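Local coordinates for protein putative peptidyl-arginine deiminase (Chlorobium tepidum, PDB 1XKN) that probably hydrolyses the guanidinium group of agmatine or of arginine residues in proteins, acting as a deiminase, at residues A16-H24 / V36-L47; D112-W123 / L146-E156. All coordinates share one frame; numbering follows the deposited sequence.

Contact 1 (A16-H24 / V36-L47); sequences ASTWLSWPH and VPAVFAELAYQL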
loop_
_atom_site.group_PDB
_atom_site.type_symbol
_atom_site.label_atom_id
_atom_site.label_comp_id
_atom_site.label_asym_id
_atom_site.label_seq_id
_atom_site.Cartn_x
_atom_site.Cartn_y
_atom_site.Cartn_z
ATOM N N ALA A 16 1.868 11.503 -9.590
ATOM C CA ALA A 16 2.474 12.818 -9.506
ATOM C C ALA A 16 3.687 12.597 -8.606
ATOM O O ALA A 16 4.729 13.233 -8.773
ATOM C CB ALA A 16 1.509 13.812 -8.860
ATOM N N SER A 17 3.538 11.681 -7.650
ATOM C CA SER A 17 4.611 11.359 -6.708
ATOM C C SER A 17 4.273 10.106 -5.912
ATOM O O SER A 17 3.220 9.497 -6.098
ATOM C CB SER A 17 4.786 12.496 -5.701
ATOM O OG SER A 17 3.778 12.427 -4.694
ATOM N N THR A 18 5.192 9.733 -5.028
ATOM C CA THR A 18 4.998 8.619 -4.110
ATOM C C THR A 18 5.372 9.188 -2.751
ATOM O O THR A 18 6.363 9.912 -2.626
ATOM C CB THR A 18 5.925 7.421 -4.387
ATOM O OG1 THR A 18 5.581 6.818 -5.641
ATOM C CG2 THR A 18 5.775 6.373 -3.277
ATOM N N TRP A 19 4.565 8.877 -1.745
ATOM C CA TRP A 19 4.819 9.347 -0.392
ATOM C C TRP A 19 5.418 8.274 0.500
ATOM O O TRP A 19 5.111 7.089 0.366
ATOM C CB TRP A 19 3.532 9.854 0.256
ATOM C CG TRP A 19 3.135 11.202 -0.226
ATOM C CD1 TRP A 19 2.503 11.502 -1.395
ATOM C CD2 TRP A 19 3.408 12.452 0.419
ATOM N NE1 TRP A 19 2.369 12.866 -1.523
ATOM C CE2 TRP A 19 2.917 13.471 -0.423
ATOM C CE3 TRP A 19 4.028 12.808 1.624
ATOM C CZ2 TRP A 19 3.022 14.826 -0.099
ATOM C CZ3 TRP A 19 4.133 14.159 1.948
ATOM C CH2 TRP A 19 3.633 15.150 1.085
ATOM N N LEU A 20 6.270 8.718 1.420
ATOM C CA LEU A 20 6.934 7.854 2.384
ATOM C C LEU A 20 6.986 8.583 3.718
ATOM O O LEU A 20 6.964 9.814 3.761
ATOM C CB LEU A 20 8.374 7.566 1.955
ATOM C CG LEU A 20 8.643 6.897 0.609
ATOM C CD1 LEU A 20 10.146 6.854 0.368
ATOM C CD2 LEU A 20 8.056 5.496 0.607
ATOM N N SER A 21 7.052 7.816 4.800
ATOM C CA SER A 21 7.173 8.368 6.145
ATOM C C SER A 21 8.471 7.759 6.660
ATOM O O SER A 21 8.513 6.580 7.009
ATOM C CB SER A 21 5.992 7.947 7.030
ATOM O OG SER A 21 4.794 8.609 6.655
ATOM N N TRP A 22 9.534 8.560 6.674
ATOM C CA TRP A 22 10.847 8.098 7.113
ATOM C C TRP A 22 10.770 7.399 8.468
ATOM O O TRP A 22 10.122 7.890 9.392
ATOM C CB TRP A 22 11.826 9.272 7.170
ATOM C CG TRP A 22 13.256 8.834 7.103
ATOM C CD1 TRP A 22 14.131 8.713 8.146
ATOM C CD2 TRP A 22 13.955 8.382 5.937
ATOM N NE1 TRP A 22 15.327 8.210 7.702
ATOM C CE2 TRP A 22 15.248 7.997 6.349
ATOM C CE3 TRP A 22 13.609 8.262 4.583
ATOM C CZ2 TRP A 22 16.205 7.495 5.453
ATOM C CZ3 TRP A 22 14.559 7.763 3.692
ATOM C CH2 TRP A 22 15.842 7.387 4.134
ATOM N N PRO A 23 11.443 6.244 8.602
ATOM C CA PRO A 23 11.441 5.468 9.847
ATOM C C PRO A 23 12.189 6.080 11.023
ATOM O O PRO A 23 13.231 6.708 10.856
ATOM C CB PRO A 23 12.060 4.147 9.418
ATOM C CG PRO A 23 13.078 4.594 8.425
ATOM C CD PRO A 23 12.289 5.587 7.589
ATOM N N HIS A 24 11.646 5.881 12.220
ATOM C CA HIS A 24 12.277 6.386 13.435
ATOM C C HIS A 24 11.774 5.655 14.672
ATOM O O HIS A 24 12.393 5.726 15.730
ATOM C CB HIS A 24 12.034 7.893 13.586
ATOM C CG HIS A 24 10.591 8.261 13.723
ATOM N ND1 HIS A 24 9.773 8.493 12.638
ATOM C CD2 HIS A 24 9.811 8.412 14.821
ATOM C CE1 HIS A 24 8.552 8.773 13.061
ATOM N NE2 HIS A 24 8.549 8.730 14.382
ATOM N N VAL A 36 17.232 -0.713 8.973
ATOM C CA VAL A 36 16.022 -0.133 8.387
ATOM C C VAL A 36 16.170 1.150 7.565
ATOM O O VAL A 36 15.677 1.224 6.439
ATOM C CB VAL A 36 14.947 0.069 9.479
ATOM C CG1 VAL A 36 13.659 0.594 8.862
ATOM C CG2 VAL A 36 14.690 -1.258 10.182
ATOM N N PRO A 37 16.836 2.180 8.112
ATOM C CA PRO A 37 17.003 3.429 7.359
ATOM C C PRO A 37 17.599 3.223 5.964
ATOM O O PRO A 37 17.173 3.862 5.001
ATOM C CB PRO A 37 17.907 4.266 8.268
ATOM C CG PRO A 37 18.644 3.222 9.077
ATOM C CD PRO A 37 17.550 2.249 9.397
ATOM N N ALA A 38 18.575 2.327 5.855
ATOM C CA ALA A 38 19.207 2.061 4.565
ATOM C C ALA A 38 18.209 1.486 3.563
ATOM O O ALA A 38 18.296 1.764 2.367
ATOM C CB ALA A 38 20.389 1.108 4.738
ATOM N N VAL A 39 17.262 0.687 4.045
ATOM C CA VAL A 39 16.264 0.100 3.155
ATOM C C VAL A 39 15.374 1.206 2.600
ATOM O O VAL A 39 15.025 1.200 1.417
ATOM C CB VAL A 39 15.392 -0.949 3.881
ATOM C CG1 VAL A 39 14.435 -1.608 2.889
ATOM C CG2 VAL A 39 16.277 -2.001 4.524
ATOM N N PHE A 40 15.009 2.161 3.449
ATOM C CA PHE A 40 14.187 3.267 2.987
ATOM C C PHE A 40 14.953 4.122 1.983
ATOM O O PHE A 40 14.367 4.655 1.040
ATOM C CB PHE A 40 13.706 4.120 4.165
ATOM C CG PHE A 40 12.493 3.562 4.854
ATOM C CD1 PHE A 40 12.600 2.487 5.730
ATOM C CD2 PHE A 40 11.234 4.094 4.600
ATOM C CE1 PHE A 40 11.464 1.949 6.342
ATOM C CE2 PHE A 40 10.095 3.564 5.207
ATOM C CZ PHE A 40 10.212 2.491 6.079
ATOM N N ALA A 41 16.263 4.243 2.181
ATOM C CA ALA A 41 17.093 5.017 1.262
ATOM C C ALA A 41 17.103 4.324 -0.098
ATOM O O ALA A 41 17.021 4.979 -1.136
ATOM C CB ALA A 41 18.513 5.138 1.801
ATOM N N GLU A 42 17.192 2.996 -0.089
ATOM C CA GLU A 42 17.196 2.231 -1.331
ATOM C C GLU A 42 15.856 2.407 -2.038
ATOM O O GLU A 42 15.802 2.606 -3.250
ATOM C CB GLU A 42 17.445 0.747 -1.047
ATOM C CG GLU A 42 17.491 -0.116 -2.302
ATOM C CD GLU A 42 17.864 -1.557 -2.014
ATOM O OE1 GLU A 42 17.949 -2.351 -2.975
ATOM O OE2 GLU A 42 18.075 -1.897 -0.830
ATOM N N LEU A 43 14.776 2.332 -1.263
ATOM C CA LEU A 43 13.429 2.489 -1.794
ATOM C C LEU A 43 13.237 3.885 -2.377
ATOM O O LEU A 43 12.736 4.038 -3.492
ATOM C CB LEU A 43 12.405 2.241 -0.686
ATOM C CG LEU A 43 10.949 2.623 -0.960
ATOM C CD1 LEU A 43 10.425 1.880 -2.176
ATOM C CD2 LEU A 43 10.112 2.295 0.272
ATOM N N ALA A 44 13.635 4.903 -1.619
ATOM C CA ALA A 44 13.503 6.281 -2.075
ATOM C C ALA A 44 14.300 6.491 -3.356
ATOM O O ALA A 44 13.836 7.163 -4.278
ATOM C CB ALA A 44 13.978 7.242 -0.990
ATOM N N TYR A 45 15.494 5.905 -3.421
ATOM C CA TYR A 45 16.328 6.034 -4.608
ATOM C C TYR A 45 15.637 5.424 -5.819
ATOM O O TYR A 45 15.519 6.068 -6.862
ATOM C CB TYR A 45 17.683 5.353 -4.407
ATOM C CG TYR A 45 18.476 5.241 -5.690
ATOM C CD1 TYR A 45 18.979 6.376 -6.328
ATOM C CD2 TYR A 45 18.693 3.999 -6.289
ATOM C CE1 TYR A 45 19.675 6.275 -7.534
ATOM C CE2 TYR A 45 19.387 3.890 -7.490
ATOM C CZ TYR A 45 19.873 5.031 -8.106
ATOM O OH TYR A 45 20.557 4.925 -9.294
ATOM N N GLN A 46 15.182 4.179 -5.689
ATOM C CA GLN A 46 14.501 3.530 -6.803
ATOM C C GLN A 46 13.295 4.361 -7.236
ATOM O O GLN A 46 13.054 4.540 -8.428
ATOM C CB GLN A 46 14.052 2.114 -6.419
ATOM C CG GLN A 46 15.174 1.088 -6.368
ATOM C CD GLN A 46 15.964 1.012 -7.666
ATOM O OE1 GLN A 46 15.403 1.112 -8.753
ATOM N NE2 GLN A 46 17.273 0.820 -7.551
ATOM N N LEU A 47 12.538 4.876 -6.272
ATOM C CA LEU A 47 11.375 5.687 -6.602
ATOM C C LEU A 47 11.761 6.981 -7.307
ATOM O O LEU A 47 11.056 7.432 -8.213
ATOM C CB LEU A 47 10.575 6.018 -5.342
ATOM C CG LEU A 47 9.854 4.846 -4.677
ATOM C CD1 LEU A 47 9.303 5.288 -3.335
ATOM C CD2 LEU A 47 8.742 4.337 -5.580
#
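Pro-23 sets the CD-CG edge of its ring over the face of Phe-40. Pro-23 CD stands 3.5 Å from the centroid of the Phe-40 ring, only 14° off the ring normal, a CH-pi contact centred on the face, while CG and CB of the proline extend over the CD1 and CE1 side of the same face. Phe-40 also acts through its methylene: its CB lies 4.0 Å from the centroid of the six-membered ring of Trp-22, also over the face, a second CH-pi contact. With CG of Trp-22 anti to the backbone N (chi1 -158°), the indole folds back to the helix although its CB points away, and CH2 comes within 4.2 Å of Ala-41 CB. Met-62 and Ala-66 of helix 60-73 also touch this indole.

Farther back along the strand, branched aliphatics take over. Leu-20 divides its two methyls: CD2 is 3.8 Å from Leu-43 CD2, whereas CD1 is 4.1 Å from Ala-44 CB. Leu-20 and Leu-47 reach toward each other tip to tip, and Thr-18 CG2 lies 3.7 Å from Leu-47 CD1. Thr-18 OG1 is hydrogen-bonded to Glu-51 and Tyr-290.

The strand and helix axes run nearly antiparallel (170°) at 10.3 Å, as expected for the first strand and helix of the beta-alpha-beta unit 15-21, 36-50, 52-57. No hydrogen bond crosses, so between these two segments the holding force is apolar packing and CH-pi contact, which depends on shape fit rather than on paired polar groups.

Contact 2 (D112-W123 / L146-E156); sequences DKVIMNWEYNAW and LPMVSTGMVLE. With NA (sodium ion), chain B.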
loop_
_atom_site.group_PDB
_atom_site.type_symbol
_atom_site.label_atom_id
_atom_site.label_comp_id
_atom_site.label_asym_id
_atom_site.label_seq_id
_atom_site.Cartn_x
_atom_site.Cartn_y
_atom_site.Cartn_z
ATOM N N ASP A 112 -11.692 17.894 -9.111
ATOM C CA ASP A 112 -10.501 18.318 -8.389
ATOM C C ASP A 112 -9.946 17.187 -7.541
ATOM O O ASP A 112 -10.660 16.244 -7.194
ATOM C CB ASP A 112 -10.757 19.574 -7.533
ATOM C CG ASP A 112 -11.808 19.375 -6.451
ATOM O OD1 ASP A 112 -11.856 20.220 -5.528
ATOM O OD2 ASP A 112 -12.590 18.406 -6.514
ATOM N N LYS A 113 -8.658 17.264 -7.240
ATOM C CA LYS A 113 -8.027 16.232 -6.435
ATOM C C LYS A 113 -8.167 16.597 -4.965
ATOM O O LYS A 113 -7.904 17.731 -4.567
ATOM C CB LYS A 113 -6.546 16.087 -6.813
ATOM C CG LYS A 113 -5.850 14.926 -6.109
ATOM C CD LYS A 113 -4.554 14.514 -6.798
ATOM C CE LYS A 113 -3.501 15.606 -6.745
ATOM N NZ LYS A 113 -2.241 15.189 -7.436
ATOM N N VAL A 114 -8.611 15.636 -4.166
ATOM C CA VAL A 114 -8.778 15.859 -2.739
ATOM C C VAL A 114 -8.215 14.662 -2.000
ATOM O O VAL A 114 -7.915 13.635 -2.609
ATOM C CB VAL A 114 -10.272 16.030 -2.356
ATOM C CG1 VAL A 114 -10.893 17.157 -3.172
ATOM C CG2 VAL A 114 -11.026 14.731 -2.573
ATOM N N ILE A 115 -8.046 14.801 -0.692
ATOM C CA ILE A 115 -7.540 13.702 0.112
ATOM C C ILE A 115 -8.694 13.175 0.948
ATOM O O ILE A 115 -9.347 13.930 1.665
ATOM C CB ILE A 115 -6.380 14.158 1.016
ATOM C CG1 ILE A 115 -5.144 14.420 0.145
ATOM C CG2 ILE A 115 -6.094 13.098 2.089
ATOM C CD1 ILE A 115 -3.940 14.941 0.895
HETATM N N MSE A 116 -8.952 11.877 0.822
HETATM C CA MSE A 116 -10.027 11.224 1.549
HETATM C C MSE A 116 -9.412 10.691 2.835
HETATM O O MSE A 116 -8.708 9.680 2.842
HETATM C CB MSE A 116 -10.621 10.092 0.699
HETATM C CG MSE A 116 -11.855 9.416 1.298
HETATM SE SE MSE A 116 -13.266 10.687 1.710
HETATM C CE MSE A 116 -13.613 11.274 -0.106
ATOM N N ASN A 117 -9.681 11.409 3.919
ATOM C CA ASN A 117 -9.149 11.092 5.231
ATOM C C ASN A 117 -9.957 10.067 6.025
ATOM O O ASN A 117 -11.052 10.365 6.508
ATOM C CB ASN A 117 -9.034 12.394 6.023
ATOM C CG ASN A 117 -8.477 12.186 7.399
ATOM O OD1 ASN A 117 -7.417 11.588 7.558
ATOM N ND2 ASN A 117 -9.176 12.691 8.408
ATOM N N TRP A 118 -9.421 8.855 6.151
ATOM C CA TRP A 118 -10.085 7.806 6.926
ATOM C C TRP A 118 -9.422 7.830 8.291
ATOM O O TRP A 118 -8.398 8.472 8.457
ATOM C CB TRP A 118 -9.864 6.419 6.309
ATOM C CG TRP A 118 -10.398 6.283 4.924
ATOM C CD1 TRP A 118 -9.761 6.616 3.765
ATOM C CD2 TRP A 118 -11.709 5.844 4.551
ATOM N NE1 TRP A 118 -10.592 6.418 2.694
ATOM C CE2 TRP A 118 -11.797 5.948 3.145
ATOM C CE3 TRP A 118 -12.819 5.378 5.268
ATOM C CZ2 TRP A 118 -12.956 5.603 2.438
ATOM C CZ3 TRP A 118 -13.973 5.035 4.563
ATOM C CH2 TRP A 118 -14.030 5.153 3.164
ATOM N N GLU A 119 -9.994 7.141 9.266
ATOM C CA GLU A 119 -9.383 7.105 10.584
ATOM C C GLU A 119 -8.347 5.995 10.643
ATOM O O GLU A 119 -8.429 5.012 9.909
ATOM C CB GLU A 119 -10.444 6.886 11.663
ATOM C CG GLU A 119 -11.350 8.079 11.861
ATOM C CD GLU A 119 -10.581 9.316 12.268
ATOM O OE1 GLU A 119 -10.024 9.331 13.387
ATOM O OE2 GLU A 119 -10.528 10.276 11.468
ATOM N N TYR A 120 -7.367 6.167 11.521
ATOM C CA TYR A 120 -6.309 5.189 11.707
ATOM C C TYR A 120 -6.234 4.881 13.195
ATOM O O TYR A 120 -6.325 5.794 14.024
ATOM C CB TYR A 120 -4.966 5.760 11.238
ATOM C CG TYR A 120 -3.788 4.817 11.379
ATOM C CD1 TYR A 120 -3.684 3.677 10.585
ATOM C CD2 TYR A 120 -2.761 5.078 12.291
ATOM C CE1 TYR A 120 -2.591 2.818 10.690
ATOM C CE2 TYR A 120 -1.660 4.223 12.403
ATOM C CZ TYR A 120 -1.583 3.095 11.596
ATOM O OH TYR A 120 -0.498 2.249 11.691
ATOM N N ASN A 121 -6.085 3.606 13.546
ATOM C CA ASN A 121 -5.972 3.240 14.956
ATOM C C ASN A 121 -4.913 2.171 15.230
ATOM O O ASN A 121 -5.085 1.325 16.104
ATOM C CB ASN A 121 -7.336 2.813 15.532
ATOM C CG ASN A 121 -7.840 1.471 15.002
ATOM O OD1 ASN A 121 -8.885 0.983 15.444
ATOM N ND2 ASN A 121 -7.112 0.875 14.075
ATOM N N ALA A 122 -3.811 2.232 14.485
ATOM C CA ALA A 122 -2.696 1.295 14.642
ATOM C C ALA A 122 -3.121 -0.168 14.566
ATOM O O ALA A 122 -2.883 -0.947 15.490
ATOM C CB ALA A 122 -1.976 1.565 15.966
ATOM N N TRP A 123 -3.745 -0.525 13.448
ATOM C CA TRP A 123 -4.212 -1.884 13.198
ATOM C C TRP A 123 -5.035 -2.476 14.346
ATOM O O TRP A 123 -4.767 -3.590 14.799
ATOM C CB TRP A 123 -3.023 -2.812 12.890
ATOM C CG TRP A 123 -2.097 -2.323 11.793
ATOM C CD1 TRP A 123 -2.424 -1.519 10.736
ATOM C CD2 TRP A 123 -0.707 -2.649 11.631
ATOM N NE1 TRP A 123 -1.322 -1.325 9.928
ATOM C CE2 TRP A 123 -0.257 -2.007 10.455
ATOM C CE3 TRP A 123 0.201 -3.424 12.367
ATOM C CZ2 TRP A 123 1.063 -2.115 9.998
ATOM C CZ3 TRP A 123 1.516 -3.532 11.911
ATOM C CH2 TRP A 123 1.931 -2.880 10.737
ATOM N N LEU A 146 -4.573 21.061 -0.821
ATOM C CA LEU A 146 -5.694 20.283 -1.336
ATOM C C LEU A 146 -6.817 20.162 -0.318
ATOM O O LEU A 146 -6.578 20.159 0.889
ATOM C CB LEU A 146 -5.231 18.872 -1.719
ATOM C CG LEU A 146 -4.174 18.739 -2.818
ATOM C CD1 LEU A 146 -3.730 17.284 -2.912
ATOM C CD2 LEU A 146 -4.744 19.216 -4.142
ATOM N N PRO A 147 -8.067 20.090 -0.794
ATOM C CA PRO A 147 -9.196 19.955 0.128
ATOM C C PRO A 147 -9.155 18.559 0.743
ATOM O O PRO A 147 -8.647 17.618 0.125
ATOM C CB PRO A 147 -10.409 20.129 -0.783
ATOM C CG PRO A 147 -9.902 21.037 -1.851
ATOM C CD PRO A 147 -8.536 20.459 -2.142
HETATM N N MSE A 148 -9.676 18.429 1.958
HETATM C CA MSE A 148 -9.713 17.135 2.624
HETATM C C MSE A 148 -11.132 16.829 3.075
HETATM O O MSE A 148 -11.838 17.704 3.572
HETATM C CB MSE A 148 -8.787 17.113 3.844
HETATM C CG MSE A 148 -8.843 15.802 4.623
HETATM SE SE MSE A 148 -7.732 15.770 6.213
HETATM C CE MSE A 148 -8.908 16.734 7.401
ATOM N N VAL A 149 -11.545 15.583 2.878
ATOM C CA VAL A 149 -12.862 15.125 3.286
ATOM C C VAL A 149 -12.603 14.024 4.307
ATOM O O VAL A 149 -11.751 13.166 4.082
ATOM C CB VAL A 149 -13.653 14.542 2.088
ATOM C CG1 VAL A 149 -15.036 14.093 2.544
ATOM C CG2 VAL A 149 -13.767 15.580 0.978
ATOM N N SER A 150 -13.312 14.058 5.434
ATOM C CA SER A 150 -13.128 13.042 6.475
ATOM C C SER A 150 -14.330 12.107 6.552
ATOM O O SER A 150 -15.475 12.553 6.519
ATOM C CB SER A 150 -12.907 13.703 7.841
ATOM O OG SER A 150 -11.669 14.390 7.891
ATOM N N THR A 151 -14.065 10.808 6.669
ATOM C CA THR A 151 -15.126 9.801 6.726
ATOM C C THR A 151 -15.542 9.400 8.137
ATOM O O THR A 151 -16.680 8.986 8.361
ATOM C CB THR A 151 -14.697 8.505 6.030
ATOM O OG1 THR A 151 -13.689 7.860 6.821
ATOM C CG2 THR A 151 -14.139 8.797 4.651
ATOM N N GLY A 152 -14.608 9.493 9.077
ATOM C CA GLY A 152 -14.900 9.118 10.447
ATOM C C GLY A 152 -14.847 7.615 10.657
ATOM O O GLY A 152 -15.138 7.121 11.749
HETATM N N MSE A 153 -14.474 6.887 9.608
HETATM C CA MSE A 153 -14.386 5.428 9.666
HETATM C C MSE A 153 -12.932 4.974 9.577
HETATM O O MSE A 153 -12.147 5.538 8.814
HETATM C CB MSE A 153 -15.185 4.811 8.508
HETATM C CG MSE A 153 -15.180 3.284 8.475
HETATM SE SE MSE A 153 -16.120 2.533 6.944
HETATM C CE MSE A 153 -14.587 1.884 5.953
ATOM N N VAL A 154 -12.573 3.961 10.360
ATOM C CA VAL A 154 -11.214 3.437 10.339
ATOM C C VAL A 154 -11.008 2.606 9.079
ATOM O O VAL A 154 -11.804 1.718 8.771
ATOM C CB VAL A 154 -10.935 2.545 11.575
ATOM C CG1 VAL A 154 -9.563 1.878 11.451
ATOM C CG2 VAL A 154 -10.998 3.385 12.844
ATOM N N LEU A 155 -9.942 2.911 8.347
ATOM C CA LEU A 155 -9.615 2.185 7.126
ATOM C C LEU A 155 -8.151 2.397 6.781
ATOM O O LEU A 155 -7.665 3.530 6.776
ATOM C CB LEU A 155 -10.478 2.664 5.952
ATOM C CG LEU A 155 -10.274 1.879 4.652
ATOM C CD1 LEU A 155 -10.839 0.473 4.826
ATOM C CD2 LEU A 155 -10.961 2.584 3.487
ATOM N N GLU A 156 -7.451 1.302 6.510
ATOM C CA GLU A 156 -6.048 1.370 6.128
ATOM C C GLU A 156 -5.973 1.136 4.627
ATOM O O GLU A 156 -6.692 0.295 4.087
ATOM C CB GLU A 156 -5.225 0.290 6.836
ATOM C CG GLU A 156 -5.179 0.417 8.346
ATOM C CD GLU A 156 -6.040 -0.613 9.042
ATOM O OE1 GLU A 156 -6.678 -0.263 10.057
ATOM O OE2 GLU A 156 -6.064 -1.778 8.585
HETATM NA NA NA B . -6.675 9.960 9.482
HETATM O O HOH W 1 -11.959 10.503 9.187
HETATM O O HOH W 2 -8.178 11.678 10.941
HETATM O O HOH W 3 -5.083 8.297 8.229
#
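Asn-117 and Ser-150 face each other across two parallel strands, and the Asn-117 amide is used at both ends. Its ND2 donates to Ser-150 OG (3.1 Å, nearly straight at 173°), with the hydroxyl in the amide plane, and also to water 2; its OD1 binds the sodium ion at 2.6 Å. Trp-118 O is a second protein ligand at 2.5 Å, and waters 2 and 3 add two more. Asn-134 completes the site through its backbone O and its OD1.

The backbone ladder satisfies Ile-115 N with Pro-147 O, Val-149 N with Ile-115 O, Asn-117 N with Val-149 O, and Thr-151 N with Asn-117 O. A beta bulge then shifts the register by two residues. Beyond it Glu-119 N donates to Met-153 O at 2.7 Å, approaching from above the carbonyl plane, and Leu-155 N donates to Glu-119 O. Inside the bulge, Gly-152 N donates to water 1, which itself donates to Asn-117 O and Glu-119 OE2. Glu-119 OE2 also accepts from water 2, and the carboxylate has its strongest polar partner outside the two segments, in Asn-134. Met-153 N is taken by Thr-151 OG1 in an ST turn, at 3.1 Å; chi1 of 70° sets that hydroxyl between the backbone N and the carbonyl carbon.

The Trp-118 six-membered ring is packed on both faces. Thr-151 CG2 lies 3.6 Å from its centroid on one side and Leu-155 CD2 3.5 Å on the other. Its NE1 donates outside the pair, to Asn-101 OD1.

Each backbone donor and acceptor of the bulge named here thus has a partner in protein or water, and the sodium ion ties the inner strand 110-119 to helix 131-144, through Asn-134.

Contact 1 is almost wholly buried and joins a strand to the helix of the same beta-alpha-beta unit; contact 2 is only partly buried and pairs two strands, 148-152 being the outermost of its sheet within the chain. Their strands belong to different mixed sheets; the contact centres lie about 22 Å apart and meet marginally where Ala-16 CB lies 4.2 Å from Lys-113 NZ. Their chemistry follows their place: 16-24 / 36-47 buries 490 Å² between apolar and aromatic surfaces, whereas 112-123 / 146-156 buries 1121 Å² and adds a hydrogen-bond ladder, ordered waters and a metal. Glu-344 connects them further: its carboxylate is hydrogen-bonded to Ser-17 OG and forms a salt bridge with Lys-113.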